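Local coordinates for protein fatty acid CoA ligase (Marinactinospora thermotolerans, PDB 6SQ8) that belongs to the ANL superfamily of AMP-binding enzymes, here holding adenosine monophosphate together with 1-ethanoyl-9H-pyrido[3,4-b]indole-3-carboxylic acid, at residues F304-D312 against A321-V331; W375-T383 against L392-I400. All blocks are in the same frame, centred on the assembly; numbering follows the deposited sequence.

Contact 1 (F304-D312 against A321-V331); sequences FIAALTPDD and AVGRPLPHVEV. With EQ2 (1-ethanoyl-9~{H}-pyrido[3,4-b]indole-3-carboxylic acid), chain F.
Gly323 brings its CA to 3.2 Å from Ala307 O, a CA-H...O contact made where the chain segments cross: 321-331 turns a corner at Arg324, so that the preceding residues 321-323 run across strand 304-308 at 104°. The positive phi of Gly323 (119°) is one that calls for glycine. The carbonyl oxygen of Ile305 meets three residues of 321-331: Leu326 N donates to it over 2.9 Å in a nearly straight bond (168°), Pro325 CA makes a CA-H...O contact with it at 3.3 Å, and Val329 CG1 packs against it at 3.6 Å. Two residues further on, past the non-hydrogen-bonded pair Ala306-Pro325, Ala307 N reaches Arg324 O at 3.3 Å, a weak bond that completes a short antiparallel pairing.

Apolar branches pack beside it. The two methyls of Leu326 fork along the strand, CD1 to Phe304 CB and CD2 to Ala307 CB (4.0 Å). The Ile305 and Val329 side chains cross at about a right angle. Leu308 sets CD1 near Gly323 CA at 3.7 Å. Phe304 offers one ring face to EQ2, whose C12 stands 4.0 Å above its centre. Strand 304-308 also pairs with strand 293-299, with a classic beta bulge opposite Tyr297, so that a sheet of the AMP-binding domain carries Phe304 of the EQ2 pocket and Val322 of the AMP pocket.

Contact 2 (W375-T383 against L392-I400); sequences WLRTGDVGT and LTDRLQDII. With AMP (adenosine monophosphate), chain G.
Backbone hydrogen bonds join Gly379-Val381 to Thr393-Leu396 in antiparallel register. Val381 N meets Asp394 O at 2.7 Å, with the donor almost in line with the carbonyl, and Leu396 N reaches Gly379 O at 2.9 Å. Val381 O accepts three bonds: one from Thr393 N at 2.9 Å and weak ones from Asp394 N and Thr393 OG1. The two backbone donors converge there because both residues face Val381 in a classic beta bulge.

These pairs belong to the beta hairpin of strands 380-384 and 390-395, and the first segment carries the RTGD sequence found in many ANL enzymes, whose aspartate lies at the nucleotide ribose.

Apolar contacts gather on the Val381 side. Its CG2, anti to the carbonyl carbon, points at Leu396 CD1 (3.5 Å) and Ile399 CD1 (3.9 Å), crossing both side chains at about a right angle. Leu396 spreads its other methyl, CD2, to Arg377 NH2.

Polar side chains work on the Asp380-Arg395 face. Asp380 OD1 takes a hydrogen bond from AMP O2' at 2.6 Å, while OD2 is held by Tyr297 OH. The Arg395 chain, bent at chi2 (39°), folds back so that one face of its guanidinium lies over Gly379 CA, offset toward the rim, with Asp380 OD1 at its edge; the salt bridge between them is long, and NH1 is modelled too close to AMP O3' to be placed with confidence.

How the contacts relate
Contact 1 closes before contact 2 opens along the chain, and their centres lie 16 Å apart. They are joined laterally: strand 321-325 of contact 1 pairs antiparallel with strand 390-395 of contact 2, so that strands 303-308, 321-325, 390-395 and 380-384 follow one another across the sheet. Val322 CG1 packs on Leu392 CD1 at this pairing (3.7 Å), and separately Ile305 CD1 meets Thr378 CG2 at 3.9 Å. Tyr297 reaches both contacts, through the backbone of strand 303-308 and through the carboxylate of Asp380. AMP lies beside both, with Val322 of contact 1 and Asp380 and Arg395 of contact 2 in its pocket, whereas EQ2 packs on Phe304 of contact 1.

Contact 1 (F304-D312 against A321-V331)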
loop_
_atom_site.group_PDB
_atom_site.type_symbol
_atom_site.label_atom_id
_atom_site.label_comp_id
_atom_site.label_asym_id
_atom_site.label_seq_id
_atom_site.Cartn_x
_atom_site.Cartn_y
_atom_site.Cartn_z
ATOM N N PHE A 304 -5.852 -6.914 -0.436
ATOM C CA PHE A 304 -5.141 -7.696 -1.436
ATOM C C PHE A 304 -6.091 -8.186 -2.540
ATOM O O PHE A 304 -7.160 -8.721 -2.233
ATOM C CB PHE A 304 -4.502 -8.915 -0.779
ATOM C CG PHE A 304 -3.362 -8.624 0.163
ATOM C CD1 PHE A 304 -2.241 -7.929 -0.265
ATOM C CD2 PHE A 304 -3.379 -9.092 1.464
ATOM C CE1 PHE A 304 -1.185 -7.671 0.594
ATOM C CE2 PHE A 304 -2.315 -8.849 2.317
ATOM C CZ PHE A 304 -1.220 -8.139 1.880
ATOM N N ILE A 305 -5.673 -8.048 -3.810
ATOM C CA ILE A 305 -6.460 -8.537 -4.945
ATOM C C ILE A 305 -5.681 -9.574 -5.765
ATOM O O ILE A 305 -6.198 -10.660 -6.045
ATOM C CB ILE A 305 -6.935 -7.378 -5.831
ATOM C CG1 ILE A 305 -7.834 -6.415 -5.058
ATOM C CG2 ILE A 305 -7.621 -7.929 -7.077
ATOM C CD1 ILE A 305 -8.169 -5.155 -5.844
ATOM N N ALA A 306 -4.468 -9.223 -6.203
ATOM C CA ALA A 306 -3.720 -10.095 -7.117
ATOM C C ALA A 306 -2.217 -9.999 -6.863
ATOM O O ALA A 306 -1.738 -9.066 -6.225
ATOM C CB ALA A 306 -4.029 -9.722 -8.535
ATOM N N ALA A 307 -1.501 -11.015 -7.355
ATOM C CA ALA A 307 -0.057 -11.036 -7.289
ATOM C C ALA A 307 0.527 -11.624 -8.577
ATOM O O ALA A 307 -0.077 -12.440 -9.237
ATOM C CB ALA A 307 0.407 -11.787 -6.067
ATOM N N LEU A 308 1.722 -11.143 -8.917
ATOM C CA LEU A 308 2.506 -11.586 -10.047
ATOM C C LEU A 308 3.739 -12.295 -9.481
ATOM O O LEU A 308 4.523 -11.664 -8.764
ATOM C CB LEU A 308 2.877 -10.356 -10.884
ATOM C CG LEU A 308 3.458 -10.623 -12.269
ATOM C CD1 LEU A 308 2.401 -11.113 -13.237
ATOM C CD2 LEU A 308 4.109 -9.371 -12.832
ATOM N N THR A 309 3.869 -13.596 -9.788
ATOM C CA THR A 309 4.884 -14.462 -9.177
ATOM C C THR A 309 6.244 -14.222 -9.832
ATOM O O THR A 309 6.345 -13.597 -10.887
ATOM C CB THR A 309 4.541 -15.949 -9.333
ATOM O OG1 THR A 309 4.732 -16.323 -10.708
ATOM C CG2 THR A 309 3.132 -16.266 -8.861
ATOM N N PRO A 310 7.348 -14.716 -9.233
ATOM C CA PRO A 310 8.658 -14.621 -9.880
ATOM C C PRO A 310 8.724 -15.331 -11.241
ATOM O O PRO A 310 9.427 -14.884 -12.129
ATOM C CB PRO A 310 9.609 -15.265 -8.870
ATOM C CG PRO A 310 8.866 -15.151 -7.548
ATOM C CD PRO A 310 7.406 -15.310 -7.890
ATOM N N ASP A 311 7.974 -16.419 -11.407
ATOM C CA ASP A 311 7.964 -17.131 -12.694
ATOM C C ASP A 311 7.131 -16.338 -13.706
ATOM O O ASP A 311 7.458 -16.360 -14.884
ATOM C CB ASP A 311 7.424 -18.555 -12.584
ATOM C CG ASP A 311 8.276 -19.534 -11.803
ATOM O OD1 ASP A 311 9.449 -19.217 -11.503
ATOM O OD2 ASP A 311 7.741 -20.622 -11.513
ATOM N N ASP A 312 6.064 -15.655 -13.255
ATOM C CA ASP A 312 5.280 -14.766 -14.116
ATOM C C ASP A 312 6.177 -13.653 -14.684
ATOM O O ASP A 312 5.989 -13.242 -15.816
ATOM C CB ASP A 312 4.102 -14.112 -13.376
ATOM C CG ASP A 312 2.998 -15.046 -12.898
ATOM O OD1 ASP A 312 2.762 -16.054 -13.581
ATOM O OD2 ASP A 312 2.357 -14.716 -11.863
ATOM N N ALA A 321 1.149 -6.735 -16.236
ATOM C CA ALA A 321 0.083 -7.363 -15.477
ATOM C C ALA A 321 0.317 -7.218 -13.971
ATOM O O ALA A 321 1.432 -6.989 -13.508
ATOM C CB ALA A 321 -0.012 -8.815 -15.839
ATOM N N VAL A 322 -0.785 -7.368 -13.223
ATOM C CA VAL A 322 -0.789 -7.389 -11.761
ATOM C C VAL A 322 -0.785 -8.839 -11.296
ATOM O O VAL A 322 -0.392 -9.125 -10.163
ATOM C CB VAL A 322 -1.988 -6.621 -11.184
ATOM C CG1 VAL A 322 -1.835 -5.128 -11.387
ATOM C CG2 VAL A 322 -3.315 -7.087 -11.759
ATOM N N GLY A 323 -1.237 -9.726 -12.184
ATOM C CA GLY A 323 -1.132 -11.153 -12.002
ATOM C C GLY A 323 -2.490 -11.812 -11.955
ATOM O O GLY A 323 -3.494 -11.225 -12.344
ATOM N N ARG A 324 -2.496 -13.059 -11.469
ATOM C CA ARG A 324 -3.713 -13.796 -11.223
ATOM C C ARG A 324 -4.330 -13.293 -9.922
ATOM O O ARG A 324 -3.613 -12.961 -8.991
ATOM C CB ARG A 324 -3.425 -15.298 -11.165
ATOM C CG ARG A 324 -3.255 -15.959 -12.529
ATOM C CD ARG A 324 -3.589 -17.438 -12.501
ATOM N NE ARG A 324 -3.313 -18.070 -13.783
ATOM C CZ ARG A 324 -2.111 -18.509 -14.160
ATOM N NH1 ARG A 324 -1.055 -18.320 -13.383
ATOM N NH2 ARG A 324 -1.956 -19.113 -15.327
ATOM N N PRO A 325 -5.672 -13.200 -9.813
ATOM C CA PRO A 325 -6.312 -12.896 -8.536
ATOM C C PRO A 325 -5.914 -13.935 -7.480
ATOM O O PRO A 325 -5.674 -15.092 -7.809
ATOM C CB PRO A 325 -7.812 -12.997 -8.830
ATOM C CG PRO A 325 -7.903 -12.748 -10.318
ATOM C CD PRO A 325 -6.650 -13.390 -10.894
ATOM N N LEU A 326 -5.848 -13.498 -6.226
ATOM C CA LEU A 326 -5.531 -14.371 -5.127
ATOM C C LEU A 326 -6.677 -15.356 -4.886
ATOM O O LEU A 326 -7.785 -15.168 -5.391
ATOM C CB LEU A 326 -5.254 -13.505 -3.896
ATOM C CG LEU A 326 -4.006 -12.634 -3.979
ATOM C CD1 LEU A 326 -3.823 -11.850 -2.700
ATOM C CD2 LEU A 326 -2.769 -13.479 -4.241
ATOM N N PRO A 327 -6.430 -16.455 -4.138
ATOM C CA PRO A 327 -7.493 -17.369 -3.732
ATOM C C PRO A 327 -8.599 -16.621 -2.973
ATOM O O PRO A 327 -8.296 -15.820 -2.074
ATOM C CB PRO A 327 -6.787 -18.380 -2.817
ATOM C CG PRO A 327 -5.328 -18.309 -3.199
ATOM C CD PRO A 327 -5.111 -16.878 -3.640
ATOM N N HIS A 328 -9.845 -16.874 -3.385
ATOM C CA HIS A 328 -11.082 -16.372 -2.782
ATOM C C HIS A 328 -11.384 -14.966 -3.302
ATOM O O HIS A 328 -12.354 -14.343 -2.836
ATOM C CB HIS A 328 -11.076 -16.433 -1.236
ATOM C CG HIS A 328 -10.596 -17.742 -0.691
ATOM N ND1 HIS A 328 -11.337 -18.902 -0.797
ATOM C CD2 HIS A 328 -9.462 -18.089 -0.038
ATOM C CE1 HIS A 328 -10.682 -19.900 -0.222
ATOM N NE2 HIS A 328 -9.523 -19.434 0.227
ATOM N N VAL A 329 -10.577 -14.476 -4.252
ATOM C CA VAL A 329 -10.791 -13.165 -4.841
ATOM C C VAL A 329 -11.457 -13.339 -6.208
ATOM O O VAL A 329 -10.848 -13.821 -7.150
ATOM C CB VAL A 329 -9.493 -12.345 -4.953
ATOM C CG1 VAL A 329 -9.766 -10.934 -5.457
ATOM C CG2 VAL A 329 -8.768 -12.282 -3.625
ATOM N N GLU A 330 -12.732 -12.947 -6.265
ATOM C CA GLU A 330 -13.511 -12.928 -7.472
ATOM C C GLU A 330 -13.333 -11.561 -8.133
ATOM O O GLU A 330 -13.426 -10.551 -7.473
ATOM C CB GLU A 330 -14.978 -13.192 -7.148
ATOM C CG GLU A 330 -15.215 -14.484 -6.365
ATOM C CD GLU A 330 -16.628 -14.685 -5.830
ATOM O OE1 GLU A 330 -17.574 -14.829 -6.667
ATOM O OE2 GLU A 330 -16.790 -14.649 -4.580
ATOM N N VAL A 331 -13.052 -11.549 -9.438
ATOM C CA VAL A 331 -12.897 -10.324 -10.201
ATOM C C VAL A 331 -13.803 -10.402 -11.432
ATOM O O VAL A 331 -13.834 -11.408 -12.118
ATOM C CB VAL A 331 -11.438 -10.089 -10.617
ATOM C CG1 VAL A 331 -11.297 -8.782 -11.378
ATOM C CG2 VAL A 331 -10.501 -10.111 -9.425
HETATM C C1 EQ2 F . -1.050 -5.373 -1.730
HETATM C C2 EQ2 F . -0.949 -3.917 -2.026
HETATM O O1 EQ2 F . -0.064 -3.522 -2.763
HETATM C C3 EQ2 F . -1.900 -2.951 -1.371
HETATM N N1 EQ2 F . -1.995 -1.735 -1.923
HETATM C C4 EQ2 F . -2.803 -0.811 -1.381
HETATM C C5 EQ2 F . -2.831 0.557 -2.028
HETATM O O2 EQ2 F . -2.154 0.735 -3.062
HETATM O O3 EQ2 F . -3.506 1.418 -1.436
HETATM C C6 EQ2 F . -3.561 -1.057 -0.243
HETATM C C7 EQ2 F . -3.488 -2.304 0.350
HETATM C C8 EQ2 F . -4.114 -2.919 1.490
HETATM C C9 EQ2 F . -5.034 -2.502 2.449
HETATM C C10 EQ2 F . -5.429 -3.389 3.426
HETATM C C11 EQ2 F . -4.921 -4.685 3.467
HETATM C C12 EQ2 F . -4.022 -5.136 2.530
HETATM C C13 EQ2 F . -3.624 -4.236 1.544
HETATM N N2 EQ2 F . -2.735 -4.426 0.503
HETATM C C14 EQ2 F . -2.643 -3.274 -0.224
#

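Contact 2 (W375-T383 against L392-I400)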
loop_
_atom_site.group_PDB
_atom_site.type_symbol
_atom_site.label_atom_id
_atom_site.label_comp_id
_atom_site.label_asym_id
_atom_site.label_seq_id
_atom_site.Cartn_x
_atom_site.Cartn_y
_atom_site.Cartn_z
ATOM N N TRP A 375 -20.077 -6.706 -4.215
ATOM C CA TRP A 375 -18.997 -6.380 -5.153
ATOM C C TRP A 375 -18.504 -4.968 -4.876
ATOM O O TRP A 375 -19.303 -4.067 -4.657
ATOM C CB TRP A 375 -19.458 -6.521 -6.610
ATOM C CG TRP A 375 -19.685 -7.946 -7.014
ATOM C CD1 TRP A 375 -20.824 -8.675 -6.845
ATOM C CD2 TRP A 375 -18.730 -8.832 -7.624
ATOM N NE1 TRP A 375 -20.642 -9.952 -7.301
ATOM C CE2 TRP A 375 -19.374 -10.074 -7.801
ATOM C CE3 TRP A 375 -17.407 -8.698 -8.055
ATOM C CZ2 TRP A 375 -18.737 -11.166 -8.392
ATOM C CZ3 TRP A 375 -16.781 -9.776 -8.633
ATOM C CH2 TRP A 375 -17.436 -10.994 -8.797
ATOM N N LEU A 376 -17.181 -4.807 -4.908
ATOM C CA LEU A 376 -16.508 -3.522 -4.726
ATOM C C LEU A 376 -15.969 -3.020 -6.070
ATOM O O LEU A 376 -15.351 -3.754 -6.816
ATOM C CB LEU A 376 -15.386 -3.706 -3.703
ATOM C CG LEU A 376 -14.369 -2.572 -3.633
ATOM C CD1 LEU A 376 -15.040 -1.299 -3.199
ATOM C CD2 LEU A 376 -13.248 -2.908 -2.672
ATOM N N ARG A 377 -16.278 -1.759 -6.371
ATOM C CA ARG A 377 -15.741 -0.980 -7.492
ATOM C C ARG A 377 -14.351 -0.476 -7.079
ATOM O O ARG A 377 -14.228 0.449 -6.290
ATOM C CB ARG A 377 -16.723 0.166 -7.765
ATOM C CG ARG A 377 -16.548 0.989 -9.034
ATOM C CD ARG A 377 -17.500 2.178 -8.888
ATOM N NE ARG A 377 -17.471 3.201 -9.937
ATOM C CZ ARG A 377 -18.399 3.368 -10.893
ATOM N NH1 ARG A 377 -19.426 2.542 -10.995
ATOM N NH2 ARG A 377 -18.281 4.354 -11.766
ATOM N N THR A 378 -13.305 -1.099 -7.620
ATOM C CA THR A 378 -11.932 -0.768 -7.278
ATOM C C THR A 378 -11.610 0.675 -7.660
ATOM O O THR A 378 -10.867 1.332 -6.957
ATOM C CB THR A 378 -10.928 -1.690 -7.975
ATOM O OG1 THR A 378 -11.116 -1.551 -9.386
ATOM C CG2 THR A 378 -11.066 -3.137 -7.543
ATOM N N GLY A 379 -12.150 1.132 -8.793
ATOM C CA GLY A 379 -11.772 2.429 -9.368
ATOM C C GLY A 379 -10.745 2.296 -10.487
ATOM O O GLY A 379 -10.335 3.287 -11.073
ATOM N N ASP A 380 -10.320 1.048 -10.753
ATOM C CA ASP A 380 -9.390 0.725 -11.794
ATOM C C ASP A 380 -10.159 0.165 -12.984
ATOM O O ASP A 380 -11.275 -0.351 -12.841
ATOM C CB ASP A 380 -8.364 -0.302 -11.334
ATOM C CG ASP A 380 -7.419 0.251 -10.296
ATOM O OD1 ASP A 380 -6.926 1.406 -10.516
ATOM O OD2 ASP A 380 -7.192 -0.462 -9.251
ATOM N N VAL A 381 -9.498 0.266 -14.137
ATOM C CA VAL A 381 -9.970 -0.209 -15.404
ATOM C C VAL A 381 -8.905 -1.165 -15.961
ATOM O O VAL A 381 -7.710 -0.934 -15.814
ATOM C CB VAL A 381 -10.235 1.002 -16.319
ATOM C CG1 VAL A 381 -10.180 0.658 -17.786
ATOM C CG2 VAL A 381 -11.556 1.654 -15.984
ATOM N N GLY A 382 -9.348 -2.258 -16.586
ATOM C CA GLY A 382 -8.407 -3.262 -17.074
ATOM C C GLY A 382 -9.074 -4.420 -17.797
ATOM O O GLY A 382 -10.227 -4.335 -18.205
ATOM N N THR A 383 -8.308 -5.497 -17.974
ATOM C CA THR A 383 -8.756 -6.646 -18.705
ATOM C C THR A 383 -7.872 -7.862 -18.390
ATOM O O THR A 383 -6.725 -7.716 -17.953
ATOM C CB THR A 383 -8.742 -6.360 -20.211
ATOM O OG1 THR A 383 -9.452 -7.417 -20.852
ATOM C CG2 THR A 383 -7.350 -6.284 -20.799
ATOM N N LEU A 392 -4.030 -3.898 -15.789
ATOM C CA LEU A 392 -4.661 -2.626 -15.538
ATOM C C LEU A 392 -4.224 -1.628 -16.612
ATOM O O LEU A 392 -3.035 -1.402 -16.767
ATOM C CB LEU A 392 -4.247 -2.106 -14.162
ATOM C CG LEU A 392 -4.647 -2.997 -12.978
ATOM C CD1 LEU A 392 -4.241 -2.360 -11.655
ATOM C CD2 LEU A 392 -6.138 -3.329 -12.975
ATOM N N THR A 393 -5.202 -0.985 -17.271
ATOM C CA THR A 393 -4.939 0.017 -18.275
ATOM C C THR A 393 -5.020 1.435 -17.703
ATOM O O THR A 393 -4.454 2.349 -18.309
ATOM C CB THR A 393 -5.898 -0.135 -19.458
ATOM O OG1 THR A 393 -7.225 0.172 -19.015
ATOM C CG2 THR A 393 -5.793 -1.507 -20.088
ATOM N N ASP A 394 -5.709 1.623 -16.574
ATOM C CA ASP A 394 -5.861 2.965 -16.009
ATOM C C ASP A 394 -6.667 2.965 -14.702
ATOM O O ASP A 394 -7.533 2.150 -14.469
ATOM C CB ASP A 394 -6.601 3.905 -16.971
ATOM C CG ASP A 394 -5.784 5.084 -17.475
ATOM O OD1 ASP A 394 -4.880 5.531 -16.742
ATOM O OD2 ASP A 394 -6.070 5.549 -18.590
ATOM N N ARG A 395 -6.376 3.958 -13.874
ATOM C CA ARG A 395 -7.324 4.526 -12.911
ATOM C C ARG A 395 -8.468 5.162 -13.723
ATOM O O ARG A 395 -8.227 5.795 -14.735
ATOM C CB ARG A 395 -6.517 5.533 -12.078
ATOM C CG ARG A 395 -6.906 5.719 -10.622
ATOM C CD ARG A 395 -7.300 4.486 -9.831
ATOM N NE ARG A 395 -8.122 4.917 -8.706
ATOM C CZ ARG A 395 -8.485 4.143 -7.687
ATOM N NH1 ARG A 395 -8.204 2.854 -7.710
ATOM N NH2 ARG A 395 -9.126 4.656 -6.650
ATOM N N LEU A 396 -9.706 4.984 -13.279
ATOM C CA LEU A 396 -10.905 5.447 -14.014
ATOM C C LEU A 396 -10.864 6.971 -14.256
ATOM O O LEU A 396 -11.274 7.447 -15.297
ATOM C CB LEU A 396 -12.128 5.043 -13.183
ATOM C CG LEU A 396 -13.498 5.151 -13.854
ATOM C CD1 LEU A 396 -13.506 4.516 -15.230
ATOM C CD2 LEU A 396 -14.579 4.494 -12.995
ATOM N N GLN A 397 -10.357 7.732 -13.283
ATOM C CA GLN A 397 -10.238 9.188 -13.384
ATOM C C GLN A 397 -9.145 9.621 -14.396
ATOM O O GLN A 397 -9.091 10.788 -14.763
ATOM C CB GLN A 397 -9.973 9.777 -11.992
ATOM N N ASP A 398 -8.280 8.700 -14.849
ATOM C CA ASP A 398 -7.100 9.038 -15.660
ATOM C C ASP A 398 -7.299 8.722 -17.149
ATOM O O ASP A 398 -6.444 9.078 -17.962
ATOM C CB ASP A 398 -5.872 8.276 -15.166
ATOM C CG ASP A 398 -5.377 8.761 -13.815
ATOM O OD1 ASP A 398 -5.834 9.871 -13.355
ATOM O OD2 ASP A 398 -4.517 8.053 -13.252
ATOM N N ILE A 399 -8.412 8.075 -17.504
ATOM C CA ILE A 399 -8.703 7.743 -18.873
ATOM C C ILE A 399 -8.808 9.043 -19.665
ATOM O O ILE A 399 -9.457 9.966 -19.218
ATOM C CB ILE A 399 -10.008 6.938 -18.991
ATOM C CG1 ILE A 399 -9.957 5.632 -18.203
ATOM C CG2 ILE A 399 -10.367 6.706 -20.454
ATOM C CD1 ILE A 399 -11.284 4.942 -18.094
ATOM N N ILE A 400 -8.200 9.081 -20.854
ATOM C CA ILE A 400 -8.292 10.220 -21.723
ATOM C C ILE A 400 -9.329 9.912 -22.801
ATOM O O ILE A 400 -9.149 8.973 -23.586
ATOM C CB ILE A 400 -6.910 10.531 -22.321
ATOM C CG1 ILE A 400 -5.946 10.990 -21.220
ATOM C CG2 ILE A 400 -7.032 11.569 -23.437
ATOM C CD1 ILE A 400 -4.488 10.676 -21.480
HETATM P P AMP G . -5.531 3.636 -3.011
HETATM O O1P AMP G . -5.675 2.521 -2.015
HETATM O O2P AMP G . -6.858 4.188 -3.550
HETATM O O3P AMP G . -4.572 4.688 -2.498
HETATM O "O5'" AMP G . -4.751 2.910 -4.259
HETATM C "C5'" AMP G . -5.316 1.969 -5.193
HETATM C "C4'" AMP G . -4.821 2.192 -6.619
HETATM O "O4'" AMP G . -3.407 2.135 -6.735
HETATM C "C3'" AMP G . -5.302 1.115 -7.551
HETATM O "O3'" AMP G . -6.508 1.594 -8.075
HETATM C "C2'" AMP G . -4.222 0.916 -8.612
HETATM O "O2'" AMP G . -4.380 1.624 -9.864
HETATM C "C1'" AMP G . -2.976 1.416 -7.902
HETATM N N9 AMP G . -2.126 0.246 -7.558
HETATM C C8 AMP G . -1.919 -0.306 -6.339
HETATM N N7 AMP G . -1.077 -1.370 -6.435
HETATM C C5 AMP G . -0.747 -1.505 -7.739
HETATM C C6 AMP G . 0.093 -2.423 -8.548
HETATM N N6 AMP G . 0.779 -3.420 -7.979
HETATM N N1 AMP G . 0.155 -2.204 -9.875
HETATM C C2 AMP G . -0.533 -1.188 -10.466
HETATM N N3 AMP G . -1.325 -0.313 -9.805
HETATM C C4 AMP G . -1.452 -0.430 -8.469
#